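Local coordinates for protein serine proteinase inhibitor 1 (Myxoma virus, PDB 6BJ5) that inhibits serine endopeptidases as a member of the serpin family and is important for the virulence of the virus, at residues Tyr198-Leu203 with Leu213-Asp218; Lys187-Thr192 with Asn238-Val243. One frame throughout, in Å; residues are numbered along the deposited sequence.

Overall arrangement
Both interactions reach one antiparallel sheet, whose order within this chain is 188-191, 198-204, 210-217. This placement and order match the first three strands of sheet B in the serpin fold. Interaction 1 pairs the middle strand with 210-217. Interaction 2 brings the loop after helix 229-238 back to the outer strand, 188-191. Their centres lie about 9 Å apart. They meet between the first two strands, where Tyr198 O and Phe191 N (3.0 Å) and Glu202 N and Lys187 O (3.1 Å) are probable hydrogen-bond pairs. Met239 of interaction 2 packs on Val200 and Glu202 of interaction 1. Helix 229-238 packs on interaction 1 and leads directly into interaction 2.

Interaction 1 of 2, residues Tyr198-Leu203 with Leu213-Asp218; sequences YSVTEL and LLVVPD
Tyr198 packs against Pro217, with CB of Tyr198 3.6 Å from CB of Pro217. Its CG sits between the backbone N and the carbonyl carbon (chi1 64°). From there the ring lies alongside Val215, with Tyr198 CD1 4.1 Å from Val215 CG1. The ring edge meets CG2 of Val200, and the hydroxyl is hydrogen-bonded to Trp235. Ser199 and Val216 exchange two backbone hydrogen bonds, Ser199 N to Val216 O being 3.1 Å. Ser199 OG and Thr201 OG1 share one water, each 2.6 Å away from it. That water also donates to Leu214 O, at 3.0 Å. Val200 and Val215 lie side by side, touching through their CG2 methyls on the face that carries Tyr198. This is the hairpin of strands 198-204 and 210-217, in what corresponds to serpin sheet B. A strand of the second chain of the protein pairs with Leu213 and Val215 and extends the sheet. Thr201 and Leu214 form the next hydrogen-bonded pair, and the bond from Leu214 N to Thr201 O (2.8 Å) lies in the carbonyl plane. Glu202 crosses CD2 of Leu213 with its extended chain. Its carboxylate reaches Tyr21 and Lys23 of the second chain. Leu203 brings CD1 toward CB of Leu214.

Interaction 2 of 2, residues Lys187-Thr192 with Asn238-Val243; sequences KTETFT and NMRKDV
Thr188 and Arg240 are joined by two backbone hydrogen bonds. Arg240 N to Thr188 O is short and nearly straight (2.7 Å, 170°). Thr188 N to Arg240 O is 2.9 Å, and here the donor stands well above the carbonyl plane (51° out of it). Together they make a single antiparallel bridge, with no second bridge between the two segments. Met239, just before Arg240, sets its CB and CG against the backbone of Thr188, and the chain then runs across the strand. CB of Met239 is 3.9 Å from CB of Lys187, and CG of Met239 is 4.4 Å from CZ of Phe191.

Phe191 also presents its edge to Asn238: CB of Asn238 lies in the ring plane, 3.8 Å from CE1 of Phe191. CG of Glu189 sits over one ring face, offset toward the rim. The aliphatic part of Glu189 touches both the ring and the loop, with CB of Glu189 3.4 Å from O of Asn238. A bend at chi2 (68°) swings the Glu189 carboxylate alongside Arg240, yet no salt bridge forms, Glu189 OE1 being 6.6 Å from Arg240 NE. Any attraction between the two charges is therefore probably modest. The guanidinium turns back instead, and Arg240 NH1 is hydrogen-bonded to O of Arg237.

Further out, the rings of Tyr198 and Trp235 meet that of Phe191. Met239 is the first residue to leave the helical conformation after helix 229-238. Asp242 is hydrogen-bonded to Thr8 of the second chain of the protein. The contact thus ties the link between helix 229-238 and strand 243-258 to strand 188-191, whose other neighbour is strand 198-204.

Interaction 1 of 2, residues Tyr198-Leu203 with Leu213-Asp218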
loop_
_atom_site.group_PDB
_atom_site.type_symbol
_atom_site.label_atom_id
_atom_site.label_comp_id
_atom_site.label_asym_id
_atom_site.label_seq_id
_atom_site.Cartn_x
_atom_site.Cartn_y
_atom_site.Cartn_z
ATOM N N TYR A 198 3.680 23.134 -4.704
ATOM C CA TYR A 198 3.052 21.938 -5.246
ATOM C C TYR A 198 1.550 22.171 -5.277
ATOM O O TYR A 198 1.036 23.121 -4.681
ATOM C CB TYR A 198 3.385 20.686 -4.417
ATOM C CG TYR A 198 2.870 20.668 -2.977
ATOM C CD1 TYR A 198 1.602 20.167 -2.672
ATOM C CD2 TYR A 198 3.666 21.117 -1.932
ATOM C CE1 TYR A 198 1.136 20.132 -1.371
ATOM C CE2 TYR A 198 3.207 21.092 -0.627
ATOM C CZ TYR A 198 1.943 20.594 -0.354
ATOM O OH TYR A 198 1.483 20.569 0.940
ATOM N N SER A 199 0.849 21.276 -5.957
ATOM C CA SER A 199 -0.602 21.261 -5.955
ATOM C C SER A 199 -1.088 19.893 -5.504
ATOM O O SER A 199 -0.337 18.917 -5.489
ATOM C CB SER A 199 -1.172 21.561 -7.333
ATOM O OG SER A 199 -0.814 20.514 -8.195
ATOM N N VAL A 200 -2.361 19.834 -5.136
ATOM C CA VAL A 200 -3.021 18.580 -4.800
ATOM C C VAL A 200 -4.392 18.619 -5.452
ATOM O O VAL A 200 -5.081 19.643 -5.396
ATOM C CB VAL A 200 -3.133 18.364 -3.274
ATOM C CG1 VAL A 200 -3.811 17.043 -2.959
ATOM C CG2 VAL A 200 -1.766 18.418 -2.625
ATOM N N THR A 201 -4.775 17.522 -6.095
ATOM C CA THR A 201 -5.993 17.482 -6.885
ATOM C C THR A 201 -6.693 16.156 -6.632
ATOM O O THR A 201 -6.053 15.103 -6.660
ATOM C CB THR A 201 -5.656 17.646 -8.379
ATOM O OG1 THR A 201 -4.940 18.876 -8.580
ATOM C CG2 THR A 201 -6.918 17.615 -9.238
ATOM N N GLU A 202 -8.011 16.195 -6.443
ATOM C CA GLU A 202 -8.765 15.004 -6.080
ATOM C C GLU A 202 -9.511 14.474 -7.291
ATOM O O GLU A 202 -10.452 15.100 -7.783
ATOM C CB GLU A 202 -9.731 15.286 -4.924
ATOM C CG GLU A 202 -10.369 14.001 -4.453
ATOM C CD GLU A 202 -11.117 14.112 -3.162
ATOM O OE1 GLU A 202 -10.523 14.572 -2.162
ATOM O OE2 GLU A 202 -12.272 13.656 -3.126
ATOM N N LEU A 203 -9.122 13.296 -7.728
ATOM C CA LEU A 203 -9.790 12.588 -8.804
ATOM C C LEU A 203 -10.710 11.550 -8.193
ATOM O O LEU A 203 -10.228 10.528 -7.689
ATOM C CB LEU A 203 -8.760 11.920 -9.712
ATOM C CG LEU A 203 -7.659 12.819 -10.256
ATOM C CD1 LEU A 203 -6.531 11.951 -10.767
ATOM C CD2 LEU A 203 -8.211 13.645 -11.393
ATOM N N LEU A 213 -5.767 11.346 -4.779
ATOM C CA LEU A 213 -5.124 12.627 -4.592
ATOM C C LEU A 213 -3.876 12.601 -5.447
ATOM O O LEU A 213 -3.050 11.690 -5.316
ATOM C CB LEU A 213 -4.779 12.856 -3.120
ATOM C CG LEU A 213 -5.982 12.844 -2.165
ATOM C CD1 LEU A 213 -5.512 13.018 -0.749
ATOM C CD2 LEU A 213 -7.003 13.925 -2.536
ATOM N N LEU A 214 -3.762 13.571 -6.341
ATOM C CA LEU A 214 -2.600 13.717 -7.196
ATOM C C LEU A 214 -1.841 14.947 -6.701
ATOM O O LEU A 214 -2.415 16.037 -6.581
ATOM C CB LEU A 214 -3.036 13.826 -8.652
ATOM C CG LEU A 214 -2.015 14.209 -9.733
ATOM C CD1 LEU A 214 -1.022 13.081 -9.980
ATOM C CD2 LEU A 214 -2.713 14.580 -11.015
ATOM N N VAL A 215 -0.578 14.743 -6.363
ATOM C CA VAL A 215 0.315 15.719 -5.757
ATOM C C VAL A 215 1.425 16.004 -6.759
ATOM O O VAL A 215 2.230 15.109 -7.051
ATOM C CB VAL A 215 0.892 15.177 -4.436
ATOM C CG1 VAL A 215 1.816 16.201 -3.742
ATOM C CG2 VAL A 215 -0.238 14.735 -3.497
ATOM N N VAL A 216 1.490 17.228 -7.279
ATOM C CA VAL A 216 2.490 17.583 -8.288
ATOM C C VAL A 216 3.416 18.633 -7.685
ATOM O O VAL A 216 3.027 19.807 -7.583
ATOM C CB VAL A 216 1.851 18.100 -9.585
ATOM C CG1 VAL A 216 2.959 18.449 -10.580
ATOM C CG2 VAL A 216 0.842 17.103 -10.183
ATOM N N PRO A 217 4.658 18.285 -7.295
ATOM C CA PRO A 217 5.507 19.251 -6.589
ATOM C C PRO A 217 6.701 19.723 -7.389
ATOM O O PRO A 217 7.048 19.141 -8.421
ATOM C CB PRO A 217 5.981 18.444 -5.378
ATOM C CG PRO A 217 6.254 17.083 -5.999
ATOM C CD PRO A 217 5.189 16.918 -7.131
ATOM N N ASP A 218 7.350 20.780 -6.907
ATOM C CA ASP A 218 8.640 21.172 -7.460
ATOM C C ASP A 218 9.789 20.327 -6.916
ATOM O O ASP A 218 10.859 20.292 -7.535
ATOM C CB ASP A 218 8.901 22.651 -7.159
ATOM C CG ASP A 218 7.814 23.568 -7.720
ATOM O OD1 ASP A 218 7.140 23.188 -8.709
ATOM O OD2 ASP A 218 7.627 24.669 -7.156
HETATM O O HOH W 1 -2.405 18.435 -8.346
#

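Interaction 2 of 2, residues Lys187-Thr192 with Asn238-Val243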
loop_
_atom_site.group_PDB
_atom_site.type_symbol
_atom_site.label_atom_id
_atom_site.label_comp_id
_atom_site.label_asym_id
_atom_site.label_seq_id
_atom_site.Cartn_x
_atom_site.Cartn_y
_atom_site.Cartn_z
ATOM N N LYS A 187 -11.632 19.299 -6.872
ATOM C CA LYS A 187 -11.005 20.070 -5.802
ATOM C C LYS A 187 -9.498 20.158 -6.046
ATOM O O LYS A 187 -8.868 19.175 -6.449
ATOM C CB LYS A 187 -11.327 19.442 -4.433
ATOM C CG LYS A 187 -12.838 19.407 -4.119
ATOM C CD LYS A 187 -13.179 18.863 -2.732
ATOM C CE LYS A 187 -14.587 18.258 -2.709
ATOM N NZ LYS A 187 -14.873 17.529 -1.445
ATOM N N THR A 188 -8.921 21.346 -5.822
ATOM C CA THR A 188 -7.508 21.602 -6.088
ATOM C C THR A 188 -7.054 22.741 -5.192
ATOM O O THR A 188 -7.876 23.464 -4.624
ATOM C CB THR A 188 -7.253 22.027 -7.547
ATOM O OG1 THR A 188 -8.158 21.371 -8.431
ATOM C CG2 THR A 188 -5.820 21.718 -7.972
ATOM N N GLU A 189 -5.732 22.917 -5.101
ATOM C CA GLU A 189 -5.146 24.071 -4.432
ATOM C C GLU A 189 -3.637 23.940 -4.533
ATOM O O GLU A 189 -3.121 22.854 -4.804
ATOM C CB GLU A 189 -5.598 24.217 -2.952
ATOM C CG GLU A 189 -4.951 25.386 -2.199
ATOM C CD GLU A 189 -5.403 26.757 -2.715
ATOM O OE1 GLU A 189 -6.380 26.819 -3.489
ATOM O OE2 GLU A 189 -4.758 27.772 -2.375
ATOM N N THR A 190 -2.945 25.071 -4.373
ATOM C CA THR A 190 -1.494 25.164 -4.266
ATOM C C THR A 190 -1.078 25.313 -2.802
ATOM O O THR A 190 -1.874 25.713 -1.947
ATOM C CB THR A 190 -0.956 26.349 -5.071
ATOM O OG1 THR A 190 -1.606 27.553 -4.642
ATOM C CG2 THR A 190 -1.201 26.132 -6.569
ATOM N N PHE A 191 0.182 24.961 -2.519
ATOM C CA PHE A 191 0.706 24.875 -1.158
ATOM C C PHE A 191 2.219 25.127 -1.200
ATOM O O PHE A 191 2.825 25.146 -2.277
ATOM C CB PHE A 191 0.381 23.497 -0.541
ATOM C CG PHE A 191 -1.109 23.149 -0.498
ATOM C CD1 PHE A 191 -1.890 23.493 0.597
ATOM C CD2 PHE A 191 -1.710 22.433 -1.536
ATOM C CE1 PHE A 191 -3.230 23.166 0.648
ATOM C CE2 PHE A 191 -3.068 22.097 -1.492
ATOM C CZ PHE A 191 -3.819 22.461 -0.396
ATOM N N THR A 192 2.848 25.294 -0.024
ATOM C CA THR A 192 4.313 25.395 0.036
ATOM C C THR A 192 4.862 24.677 1.268
ATOM O O THR A 192 4.152 24.473 2.252
ATOM C CB THR A 192 4.763 26.878 -0.028
ATOM O OG1 THR A 192 4.774 27.291 -1.379
ATOM C CG2 THR A 192 6.146 27.140 0.555
ATOM N N ASN A 238 -8.279 22.235 2.638
ATOM C CA ASN A 238 -7.906 23.443 1.915
ATOM C C ASN A 238 -7.975 23.326 0.394
ATOM O O ASN A 238 -7.698 24.317 -0.291
ATOM C CB ASN A 238 -6.512 23.904 2.334
ATOM C CG ASN A 238 -6.505 24.523 3.710
ATOM O OD1 ASN A 238 -7.239 24.100 4.605
ATOM N ND2 ASN A 238 -5.721 25.586 3.866
ATOM N N MET A 239 -8.306 22.164 -0.163
ATOM C CA MET A 239 -8.557 22.102 -1.597
ATOM C C MET A 239 -9.929 22.690 -1.867
ATOM O O MET A 239 -10.871 22.473 -1.102
ATOM C CB MET A 239 -8.486 20.673 -2.141
ATOM C CG MET A 239 -7.122 20.021 -2.063
ATOM S SD MET A 239 -7.183 18.371 -2.780
ATOM C CE MET A 239 -8.348 17.523 -1.713
ATOM N N ARG A 240 -10.030 23.460 -2.947
ATOM C CA ARG A 240 -11.255 24.154 -3.314
ATOM C C ARG A 240 -11.644 23.753 -4.728
ATOM O O ARG A 240 -10.773 23.605 -5.593
ATOM C CB ARG A 240 -11.075 25.680 -3.223
ATOM C CG ARG A 240 -10.244 26.134 -2.035
ATOM C CD ARG A 240 -11.067 26.950 -1.049
ATOM N NE ARG A 240 -12.277 26.262 -0.595
ATOM C CZ ARG A 240 -12.323 25.414 0.427
ATOM N NH1 ARG A 240 -11.222 25.128 1.105
ATOM N NH2 ARG A 240 -13.473 24.849 0.766
ATOM N N LYS A 241 -12.944 23.574 -4.959
ATOM C CA LYS A 241 -13.402 23.219 -6.290
ATOM C C LYS A 241 -13.012 24.312 -7.303
ATOM O O LYS A 241 -12.708 25.455 -6.940
ATOM C CB LYS A 241 -14.905 22.959 -6.271
ATOM C CG LYS A 241 -15.407 22.330 -7.554
ATOM C CD LYS A 241 -16.903 22.048 -7.582
ATOM C CE LYS A 241 -17.242 20.629 -7.167
ATOM N NZ LYS A 241 -18.692 20.335 -7.401
ATOM N N ASP A 242 -12.984 23.933 -8.585
ATOM C CA ASP A 242 -12.392 24.716 -9.675
ATOM C C ASP A 242 -12.492 23.885 -10.956
ATOM O O ASP A 242 -12.515 22.655 -10.904
ATOM C CB ASP A 242 -10.926 25.051 -9.340
ATOM C CG ASP A 242 -10.239 25.907 -10.388
ATOM O OD1 ASP A 242 -9.497 26.820 -9.985
ATOM O OD2 ASP A 242 -10.398 25.669 -11.602
ATOM N N VAL A 243 -12.555 24.563 -12.103
ATOM C CA VAL A 243 -12.527 23.898 -13.409
ATOM C C VAL A 243 -11.079 23.608 -13.783
ATOM O O VAL A 243 -10.251 24.521 -13.862
ATOM C CB VAL A 243 -13.208 24.768 -14.475
ATOM C CG1 VAL A 243 -12.988 24.194 -15.868
ATOM C CG2 VAL A 243 -14.679 24.899 -14.174
#